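Local coordinates for protein elongation factor 1-gamma 1 (Saccharomyces cerevisiae, PDB 1NHY) that serves as a subunit of the eukaryotic translation elongation factor 1 complex, probably helping to anchor it, its N-terminal GST-like domain mediating contact with another subunit, at residues A[42-48]-A[59-63]; A[3-9]-A[49-55]; A[169-173]-A[188-192]. One frame throughout, in Å; residues are numbered along the deposited sequence.

Contact 1. Residues A[42-48]-A[59-63]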
loop_
_atom_site.group_PDB
_atom_site.type_symbol
_atom_site.label_atom_id
_atom_site.label_comp_id
_atom_site.label_asym_id
_atom_site.label_seq_id
_atom_site.Cartn_x
_atom_site.Cartn_y
_atom_site.Cartn_z
ATOM N N ARG A 42 7.035 0.079 -25.459
ATOM C CA ARG A 42 6.728 -1.065 -26.308
ATOM C C ARG A 42 5.841 -2.095 -25.592
ATOM O O ARG A 42 4.983 -2.711 -26.213
ATOM C CB ARG A 42 8.032 -1.736 -26.787
ATOM C CG ARG A 42 7.855 -3.183 -27.246
ATOM C CD ARG A 42 9.144 -3.834 -27.745
ATOM N NE ARG A 42 8.940 -5.273 -27.949
ATOM C CZ ARG A 42 9.781 -6.088 -28.589
ATOM N NH1 ARG A 42 10.910 -5.614 -29.106
ATOM N NH2 ARG A 42 9.496 -7.383 -28.707
ATOM N N ASP A 43 6.043 -2.270 -24.286
ATOM C CA ASP A 43 5.282 -3.238 -23.506
ATOM C C ASP A 43 3.999 -2.671 -22.934
ATOM O O ASP A 43 3.019 -3.397 -22.760
ATOM C CB ASP A 43 6.140 -3.777 -22.361
ATOM C CG ASP A 43 7.372 -4.497 -22.850
ATOM O OD1 ASP A 43 7.570 -4.537 -24.076
ATOM O OD2 ASP A 43 8.139 -5.022 -22.019
ATOM N N PHE A 44 4.003 -1.378 -22.636
ATOM C CA PHE A 44 2.823 -0.747 -22.064
ATOM C C PHE A 44 2.556 0.613 -22.672
ATOM O O PHE A 44 2.752 1.643 -22.036
ATOM C CB PHE A 44 2.982 -0.629 -20.546
ATOM C CG PHE A 44 3.089 -1.952 -19.854
ATOM C CD1 PHE A 44 1.975 -2.534 -19.267
ATOM C CD2 PHE A 44 4.292 -2.652 -19.852
ATOM C CE1 PHE A 44 2.057 -3.793 -18.686
ATOM C CE2 PHE A 44 4.385 -3.908 -19.279
ATOM C CZ PHE A 44 3.268 -4.484 -18.697
ATOM N N PRO A 45 2.102 0.630 -23.929
ATOM C CA PRO A 45 1.795 1.867 -24.649
ATOM C C PRO A 45 1.003 2.877 -23.820
ATOM O O PRO A 45 0.999 4.065 -24.122
ATOM C CB PRO A 45 1.024 1.361 -25.864
ATOM C CG PRO A 45 1.760 0.075 -26.178
ATOM C CD PRO A 45 1.899 -0.549 -24.795
ATOM N N LEU A 46 0.331 2.414 -22.777
ATOM C CA LEU A 46 -0.418 3.328 -21.930
ATOM C C LEU A 46 0.531 3.943 -20.904
ATOM O O LEU A 46 0.109 4.723 -20.042
ATOM C CB LEU A 46 -1.514 2.583 -21.196
ATOM C CG LEU A 46 -2.420 1.732 -22.078
ATOM C CD1 LEU A 46 -3.233 0.772 -21.192
ATOM C CD2 LEU A 46 -3.325 2.636 -22.898
ATOM N N LYS A 47 1.809 3.566 -21.001
ATOM C CA LYS A 47 2.861 4.052 -20.102
ATOM C C LYS A 47 2.369 4.264 -18.661
ATOM O O LYS A 47 2.632 5.305 -18.058
ATOM C CB LYS A 47 3.441 5.366 -20.631
ATOM C CG LYS A 47 4.050 5.271 -22.008
ATOM C CD LYS A 47 4.580 6.620 -22.463
ATOM C CE LYS A 47 5.221 6.496 -23.842
ATOM N NZ LYS A 47 6.010 7.703 -24.270
ATOM N N LYS A 48 1.659 3.277 -18.118
ATOM C CA LYS A 48 1.133 3.353 -16.762
ATOM C C LYS A 48 1.900 2.382 -15.854
ATOM O O LYS A 48 2.462 1.390 -16.317
ATOM C CB LYS A 48 -0.358 3.013 -16.786
ATOM C CG LYS A 48 -0.972 2.780 -15.411
ATOM C CD LYS A 48 -2.006 1.629 -15.428
ATOM C CE LYS A 48 -2.367 1.164 -14.006
ATOM N NZ LYS A 48 -2.826 2.296 -13.127
ATOM N N LYS A 59 1.157 -9.881 -19.962
ATOM C CA LYS A 59 1.211 -8.528 -19.439
ATOM C C LYS A 59 0.136 -8.355 -18.387
ATOM O O LYS A 59 -0.886 -9.033 -18.403
ATOM C CB LYS A 59 1.096 -7.512 -20.581
ATOM C CG LYS A 59 2.341 -7.549 -21.469
ATOM C CD LYS A 59 2.216 -6.711 -22.717
ATOM C CE LYS A 59 3.482 -6.855 -23.555
ATOM N NZ LYS A 59 3.435 -6.066 -24.829
ATOM N N LEU A 60 0.387 -7.460 -17.449
ATOM C CA LEU A 60 -0.550 -7.249 -16.370
ATOM C C LEU A 60 -0.269 -5.884 -15.758
ATOM O O LEU A 60 0.875 -5.415 -15.760
ATOM C CB LEU A 60 -0.363 -8.366 -15.331
ATOM C CG LEU A 60 -1.109 -8.203 -14.011
ATOM C CD1 LEU A 60 -2.592 -8.112 -14.311
ATOM C CD2 LEU A 60 -0.799 -9.354 -13.059
ATOM N N THR A 61 -1.326 -5.257 -15.256
ATOM C CA THR A 61 -1.250 -3.948 -14.630
ATOM C C THR A 61 -2.183 -3.884 -13.425
ATOM O O THR A 61 -2.862 -4.857 -13.084
ATOM C CB THR A 61 -1.649 -2.839 -15.603
ATOM O OG1 THR A 61 -2.943 -3.121 -16.142
ATOM C CG2 THR A 61 -0.639 -2.741 -16.734
ATOM N N GLU A 62 -2.232 -2.709 -12.805
ATOM C CA GLU A 62 -3.026 -2.480 -11.598
ATOM C C GLU A 62 -2.281 -3.169 -10.470
ATOM O O GLU A 62 -2.063 -4.383 -10.489
ATOM C CB GLU A 62 -4.436 -3.038 -11.730
ATOM C CG GLU A 62 -5.215 -2.497 -12.919
ATOM C CD GLU A 62 -5.231 -0.970 -13.027
ATOM O OE1 GLU A 62 -5.581 -0.296 -12.027
ATOM O OE2 GLU A 62 -4.907 -0.457 -14.131
ATOM N N ALA A 63 -1.858 -2.359 -9.508
ATOM C CA ALA A 63 -1.091 -2.835 -8.378
ATOM C C ALA A 63 -1.647 -4.129 -7.834
ATOM O O ALA A 63 -1.001 -5.172 -7.949
ATOM C CB ALA A 63 -1.052 -1.773 -7.299
#
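Phe44 and Lys59 slide past each other in opposite directions, the tip of the phenyl ring ending near the root of the lysine, with CZ of Phe44 4.2 Å from CB of Lys59. Farther along strand 59-61, CE1 of Phe44 lies 3.5 Å from the methyl CG2 of Thr61 and also nears the carbonyl oxygen of Leu60; all these approaches are oblique to the ring. In Phe44, CG stands anti to the carbonyl carbon (chi1 -63°), which carries the ring from the turn after helix 37-43 back to the strand. Ala51 and Val53 of strand 51-53 touch the ring as well, so it packs between the turn and the sheet, against strands 59-61 and 51-53. Lys59 runs out in the other direction, fully extended beyond CG, and lays its chain along the end of the helix. Its NZ gives a weak hydrogen bond to the backbone O of Asp43 at 3.4 Å. The carboxylate of Asp43 is close by, OD1 standing 4.5 Å from Lys59 NZ, beyond salt-bridge range, while OD2 is bound by Tyr7 OH. At the far end of the contact Lys48, bent at chi2 and chi4, crosses Glu62 at about a right angle. NZ of Lys48 makes a salt bridge of 3.6 Å with OE2 of Glu62, the N-cap residue of helix 63-73. The chemistry is thus divided: one buried aromatic ring in the middle, with a lysine at each end. The lysines hold on loosely, one to a carbonyl at the C-terminal end of a helix, where the dipole probably favours a cation, the other to a carboxylate at the surface. Apolar packing of Phe44 and the lysine chains is combined with weak polar ties, consistent with a surface contact.

Contact 2. Residues A[3-9]-A[49-55]; sequences QGTLYAN and VPAFVGP
Tyr7 meets the opposite strand at its ring edge, Phe52 partly at its edge and partly obliquely. Near the plane of the Tyr7 ring lie CG2 of Val53, 3.9 Å from CE2 of Tyr7, and the carbonyl oxygen of Ala51; Phe40 meets this ring from helix 37-43. The Phe52 ring has CB of Leu6 at one point of its edge and Gln3 O at another, with CZ of Phe52 3.3 Å from that oxygen; Thr5 O lies obliquely, and the Tyr69 ring meets it too. Its CG is anti to the backbone N (chi1 179°), bringing the ring obliquely beside Gly4 CA, where the backbone leaves no room for a beta carbon. In the antiparallel pairing of strands 5-7 and 51-53, Thr5 N binds Val53 O at 2.7 Å and Val53 N binds Thr5 O at 2.8 Å. The bond from Ala51 N to Tyr7 O is 3.0 Å, its return weak. A cis peptide precedes Pro50, as at the cis-proline of thioredoxin-fold domains. These are the two central strands of the sheet, flanked by 29-31 and 59-61. Leu6, Pro50 and Phe52 face helices 12-24 and 63-73, while Ala51 and Val53 turn to helix 37-43 and Phe44.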
loop_
_atom_site.group_PDB
_atom_site.type_symbol
_atom_site.label_atom_id
_atom_site.label_comp_id
_atom_site.label_asym_id
_atom_site.label_seq_id
_atom_site.Cartn_x
_atom_site.Cartn_y
_atom_site.Cartn_z
ATOM N N GLN A 3 11.743 -14.936 -14.485
ATOM C CA GLN A 3 10.353 -14.800 -14.094
ATOM C C GLN A 3 9.615 -13.555 -14.548
ATOM O O GLN A 3 8.427 -13.399 -14.259
ATOM C CB GLN A 3 10.240 -14.931 -12.592
ATOM C CG GLN A 3 10.506 -16.327 -12.130
ATOM C CD GLN A 3 9.827 -16.613 -10.826
ATOM O OE1 GLN A 3 10.147 -16.002 -9.804
ATOM N NE2 GLN A 3 8.866 -17.538 -10.845
ATOM N N GLY A 4 10.304 -12.663 -15.252
ATOM C CA GLY A 4 9.638 -11.471 -15.729
ATOM C C GLY A 4 10.197 -10.159 -15.237
ATOM O O GLY A 4 11.113 -10.116 -14.427
ATOM N N THR A 5 9.612 -9.080 -15.730
ATOM C CA THR A 5 10.046 -7.746 -15.376
ATOM C C THR A 5 8.929 -6.891 -14.787
ATOM O O THR A 5 7.790 -6.923 -15.242
ATOM C CB THR A 5 10.597 -7.046 -16.605
ATOM O OG1 THR A 5 11.682 -7.822 -17.130
ATOM C CG2 THR A 5 11.079 -5.645 -16.258
ATOM N N LEU A 6 9.264 -6.106 -13.775
ATOM C CA LEU A 6 8.281 -5.254 -13.150
ATOM C C LEU A 6 8.618 -3.784 -13.338
ATOM O O LEU A 6 9.428 -3.239 -12.604
ATOM C CB LEU A 6 8.201 -5.584 -11.660
ATOM C CG LEU A 6 7.515 -4.574 -10.728
ATOM C CD1 LEU A 6 6.080 -4.302 -11.178
ATOM C CD2 LEU A 6 7.550 -5.117 -9.302
ATOM N N TYR A 7 8.011 -3.142 -14.329
ATOM C CA TYR A 7 8.253 -1.720 -14.550
ATOM C C TYR A 7 7.561 -0.970 -13.418
ATOM O O TYR A 7 6.335 -0.968 -13.316
ATOM C CB TYR A 7 7.657 -1.260 -15.877
ATOM C CG TYR A 7 8.337 -1.800 -17.111
ATOM C CD1 TYR A 7 9.512 -1.231 -17.587
ATOM C CD2 TYR A 7 7.787 -2.869 -17.816
ATOM C CE1 TYR A 7 10.123 -1.712 -18.739
ATOM C CE2 TYR A 7 8.391 -3.356 -18.966
ATOM C CZ TYR A 7 9.560 -2.772 -19.424
ATOM O OH TYR A 7 10.159 -3.240 -20.569
ATOM N N ALA A 8 8.344 -0.332 -12.561
ATOM C CA ALA A 8 7.775 0.404 -11.445
ATOM C C ALA A 8 8.687 1.525 -10.970
ATOM O O ALA A 8 9.874 1.317 -10.723
ATOM C CB ALA A 8 7.493 -0.544 -10.303
ATOM N N ASN A 9 8.123 2.720 -10.856
ATOM C CA ASN A 9 8.865 3.874 -10.386
ATOM C C ASN A 9 8.715 3.858 -8.880
ATOM O O ASN A 9 8.412 2.827 -8.297
ATOM C CB ASN A 9 8.279 5.176 -10.952
ATOM C CG ASN A 9 6.903 5.529 -10.363
ATOM O OD1 ASN A 9 6.514 5.057 -9.297
ATOM N ND2 ASN A 9 6.177 6.389 -11.061
ATOM N N VAL A 49 1.912 2.661 -14.556
ATOM C CA VAL A 49 2.633 1.821 -13.617
ATOM C C VAL A 49 1.776 1.549 -12.368
ATOM O O VAL A 49 0.922 2.365 -12.026
ATOM C CB VAL A 49 3.961 2.530 -13.267
ATOM C CG1 VAL A 49 4.152 2.616 -11.781
ATOM C CG2 VAL A 49 5.111 1.806 -13.940
ATOM N N PRO A 50 1.959 0.388 -11.691
ATOM C CA PRO A 50 2.867 -0.740 -11.913
ATOM C C PRO A 50 2.514 -1.523 -13.175
ATOM O O PRO A 50 1.342 -1.657 -13.554
ATOM C CB PRO A 50 2.679 -1.585 -10.655
ATOM C CG PRO A 50 2.271 -0.598 -9.644
ATOM C CD PRO A 50 1.286 0.226 -10.394
ATOM N N ALA A 51 3.550 -2.060 -13.801
ATOM C CA ALA A 51 3.419 -2.819 -15.023
ATOM C C ALA A 51 4.293 -4.066 -14.922
ATOM O O ALA A 51 5.490 -3.984 -14.652
ATOM C CB ALA A 51 3.868 -1.965 -16.180
ATOM N N PHE A 52 3.701 -5.230 -15.133
ATOM C CA PHE A 52 4.483 -6.452 -15.079
ATOM C C PHE A 52 4.491 -7.195 -16.412
ATOM O O PHE A 52 3.513 -7.159 -17.157
ATOM C CB PHE A 52 3.945 -7.389 -14.019
ATOM C CG PHE A 52 4.713 -8.670 -13.934
ATOM C CD1 PHE A 52 5.922 -8.724 -13.259
ATOM C CD2 PHE A 52 4.246 -9.820 -14.564
ATOM C CE1 PHE A 52 6.655 -9.902 -13.217
ATOM C CE2 PHE A 52 4.974 -11.001 -14.525
ATOM C CZ PHE A 52 6.178 -11.041 -13.850
ATOM N N VAL A 53 5.595 -7.878 -16.700
ATOM C CA VAL A 53 5.725 -8.635 -17.936
ATOM C C VAL A 53 6.411 -9.939 -17.642
ATOM O O VAL A 53 7.567 -9.958 -17.229
ATOM C CB VAL A 53 6.596 -7.939 -18.964
ATOM C CG1 VAL A 53 6.565 -8.720 -20.249
ATOM C CG2 VAL A 53 6.135 -6.534 -19.178
ATOM N N GLY A 54 5.709 -11.036 -17.864
ATOM C CA GLY A 54 6.315 -12.327 -17.619
ATOM C C GLY A 54 6.649 -12.977 -18.943
ATOM O O GLY A 54 6.432 -12.375 -19.996
ATOM N N PRO A 55 7.195 -14.199 -18.922
ATOM C CA PRO A 55 7.552 -14.925 -20.140
ATOM C C PRO A 55 6.288 -15.156 -20.964
ATOM O O PRO A 55 5.161 -14.945 -20.477
ATOM C CB PRO A 55 8.126 -16.234 -19.607
ATOM C CG PRO A 55 8.678 -15.844 -18.277
ATOM C CD PRO A 55 7.605 -14.951 -17.726
#

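Contact 3. Residues A[169-173]-A[188-192]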
loop_
_atom_site.group_PDB
_atom_site.type_symbol
_atom_site.label_atom_id
_atom_site.label_comp_id
_atom_site.label_asym_id
_atom_site.label_seq_id
_atom_site.Cartn_x
_atom_site.Cartn_y
_atom_site.Cartn_z
ATOM N N PHE A 169 -1.784 4.204 4.376
ATOM C CA PHE A 169 -1.642 5.067 5.535
ATOM C C PHE A 169 -0.482 6.046 5.402
ATOM O O PHE A 169 -0.573 7.187 5.845
ATOM C CB PHE A 169 -1.457 4.213 6.770
ATOM C CG PHE A 169 -2.701 4.052 7.572
ATOM C CD1 PHE A 169 -3.199 5.122 8.297
ATOM C CD2 PHE A 169 -3.379 2.830 7.619
ATOM C CE1 PHE A 169 -4.359 4.987 9.076
ATOM C CE2 PHE A 169 -4.542 2.685 8.395
ATOM C CZ PHE A 169 -5.032 3.770 9.123
ATOM N N THR A 170 0.608 5.604 4.785
ATOM C CA THR A 170 1.776 6.454 4.592
ATOM C C THR A 170 1.471 7.953 4.391
ATOM O O THR A 170 1.600 8.734 5.336
ATOM C CB THR A 170 2.597 5.895 3.444
ATOM O OG1 THR A 170 2.943 4.542 3.769
ATOM C CG2 THR A 170 3.856 6.692 3.235
ATOM N N ARG A 171 1.055 8.358 3.193
ATOM C CA ARG A 171 0.747 9.772 2.941
ATOM C C ARG A 171 -0.027 10.472 4.073
ATOM O O ARG A 171 0.144 11.667 4.300
ATOM C CB ARG A 171 -0.026 9.913 1.633
ATOM C CG ARG A 171 0.714 9.341 0.430
ATOM C CD ARG A 171 1.997 10.115 0.099
ATOM N NE ARG A 171 3.140 9.227 -0.119
ATOM C CZ ARG A 171 4.053 9.375 -1.080
ATOM N NH1 ARG A 171 3.964 10.388 -1.935
ATOM N NH2 ARG A 171 5.062 8.515 -1.185
ATOM N N TYR A 172 -0.889 9.747 4.774
ATOM C CA TYR A 172 -1.614 10.364 5.882
ATOM C C TYR A 172 -0.645 10.681 7.034
ATOM O O TYR A 172 -0.725 11.740 7.653
ATOM C CB TYR A 172 -2.716 9.440 6.377
ATOM C CG TYR A 172 -3.959 9.462 5.535
ATOM C CD1 TYR A 172 -4.820 10.556 5.557
ATOM C CD2 TYR A 172 -4.299 8.371 4.738
ATOM C CE1 TYR A 172 -6.001 10.563 4.807
ATOM C CE2 TYR A 172 -5.474 8.368 3.984
ATOM C CZ TYR A 172 -6.319 9.466 4.024
ATOM O OH TYR A 172 -7.484 9.444 3.297
ATOM N N PHE A 173 0.273 9.762 7.319
ATOM C CA PHE A 173 1.237 9.985 8.383
ATOM C C PHE A 173 2.208 11.069 8.004
ATOM O O PHE A 173 3.018 11.480 8.813
ATOM C CB PHE A 173 2.019 8.715 8.688
ATOM C CG PHE A 173 1.283 7.768 9.558
ATOM C CD1 PHE A 173 0.836 8.168 10.808
ATOM C CD2 PHE A 173 0.980 6.494 9.105
ATOM C CE1 PHE A 173 0.094 7.318 11.601
ATOM C CE2 PHE A 173 0.233 5.626 9.889
ATOM C CZ PHE A 173 -0.217 6.041 11.143
ATOM N N ILE A 188 -2.900 2.128 15.675
ATOM C CA ILE A 188 -2.521 2.390 14.293
ATOM C C ILE A 188 -1.008 2.590 14.196
ATOM O O ILE A 188 -0.352 2.012 13.320
ATOM C CB ILE A 188 -3.231 3.654 13.745
ATOM C CG1 ILE A 188 -4.743 3.525 13.942
ATOM C CG2 ILE A 188 -2.896 3.851 12.266
ATOM C CD1 ILE A 188 -5.330 2.282 13.329
ATOM N N VAL A 189 -0.463 3.399 15.105
ATOM C CA VAL A 189 0.975 3.672 15.122
ATOM C C VAL A 189 1.768 2.396 15.368
ATOM O O VAL A 189 2.639 2.030 14.570
ATOM C CB VAL A 189 1.333 4.686 16.208
ATOM C CG1 VAL A 189 2.805 4.998 16.129
ATOM C CG2 VAL A 189 0.503 5.945 16.033
ATOM N N ARG A 190 1.468 1.731 16.480
ATOM C CA ARG A 190 2.118 0.476 16.823
ATOM C C ARG A 190 2.221 -0.380 15.555
ATOM O O ARG A 190 3.322 -0.696 15.079
ATOM C CB ARG A 190 1.284 -0.261 17.870
ATOM C CG ARG A 190 1.780 -1.654 18.157
ATOM C CD ARG A 190 0.891 -2.358 19.151
ATOM N NE ARG A 190 -0.457 -2.596 18.650
ATOM C CZ ARG A 190 -0.740 -3.286 17.547
ATOM N NH1 ARG A 190 0.232 -3.809 16.801
ATOM N NH2 ARG A 190 -2.008 -3.484 17.206
ATOM N N TRP A 191 1.040 -0.727 15.024
ATOM C CA TRP A 191 0.855 -1.525 13.820
ATOM C C TRP A 191 1.675 -1.000 12.646
ATOM O O TRP A 191 2.421 -1.746 12.004
ATOM C CB TRP A 191 -0.644 -1.520 13.452
ATOM C CG TRP A 191 -0.991 -2.025 12.047
ATOM C CD1 TRP A 191 -1.015 -3.329 11.613
ATOM C CD2 TRP A 191 -1.266 -1.214 10.888
ATOM N NE1 TRP A 191 -1.276 -3.373 10.261
ATOM C CE2 TRP A 191 -1.435 -2.096 9.789
ATOM C CE3 TRP A 191 -1.382 0.167 10.674
ATOM C CZ2 TRP A 191 -1.706 -1.640 8.489
ATOM C CZ3 TRP A 191 -1.651 0.623 9.383
ATOM C CH2 TRP A 191 -1.811 -0.283 8.304
ATOM N N PHE A 192 1.528 0.284 12.369
ATOM C CA PHE A 192 2.227 0.890 11.258
ATOM C C PHE A 192 3.718 0.584 11.273
ATOM O O PHE A 192 4.266 0.050 10.296
ATOM C CB PHE A 192 1.995 2.403 11.259
ATOM C CG PHE A 192 2.524 3.096 10.040
ATOM C CD1 PHE A 192 2.101 2.715 8.767
ATOM C CD2 PHE A 192 3.456 4.117 10.157
ATOM C CE1 PHE A 192 2.595 3.348 7.630
ATOM C CE2 PHE A 192 3.954 4.759 9.029
ATOM C CZ PHE A 192 3.528 4.373 7.762
#
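Ile188 opens the contact with its CG2 methyl, which lies between two phenylalanines of helix 160-175. Over one face of the Phe169 ring it makes a CH-pi contact, CG2 of Ile188 standing 4.0 Å from the ring centroid and somewhat toward its rim. The same methyl meets the Phe173 ring at its edge, 3.6 Å from CZ of Phe173. With CG2 anti to the backbone N (CG1 at chi1 -54°), this branch rather than the longer one is sent between the rings. One turn on, Trp191 brings the six-membered part of its indole to Phe169. The two side chains cross at about a right angle, their planes inclined at 67° and CZ3 of Trp191 3.3 Å from CD2 of Phe169, which approaches the indole at its edge. The other end of the indole is fixed by NE1, hydrogen-bonded to Asp162 near the start of helix 160-175. Phe192 then reaches Phe173, the two side chains sliding past each other in opposite directions. CD2 of Phe173 lies over the centre of the Phe192 ring, the centroids being 4.3 Å apart and the planes inclined at 33°. Thr170 OG1 stands at the edge of Phe192, but its hydrogen bonds go to Tyr205 and Ala166. Phe143 and Phe177 add further aromatic rings around Phe169 and Phe173. Here the two helices of the GST C-terminal domain, with segment axes 12.3 Å apart, are joined chiefly by the packing of bulky apolar side chains. Van der Waals and aromatic contacts do the holding, and the polar groups of Trp191 and Thr170 are satisfied by partners outside this interface.

Contacts 1 and 2 belong to one structure, the small thioredoxin-like sheet of the GST N-terminal domain, and their centres are 8 Å apart. Strand 51-53 of contact 2 is tied to its sheet neighbour 59-61 of contact 1 by a probable hydrogen bond from Phe52 N to Leu60 O, 2.9 Å. The bond between Tyr7 and Asp43 is a second tie between them. In sequence the two contacts interlock, their segments alternating. Contact 3 is separate: it lies in the helical C-terminal domain, across the chain's centre, its own centre 28 Å from that of contact 2 and 29 Å from that of contact 1, with nearest atoms about 9 and 13 Å away.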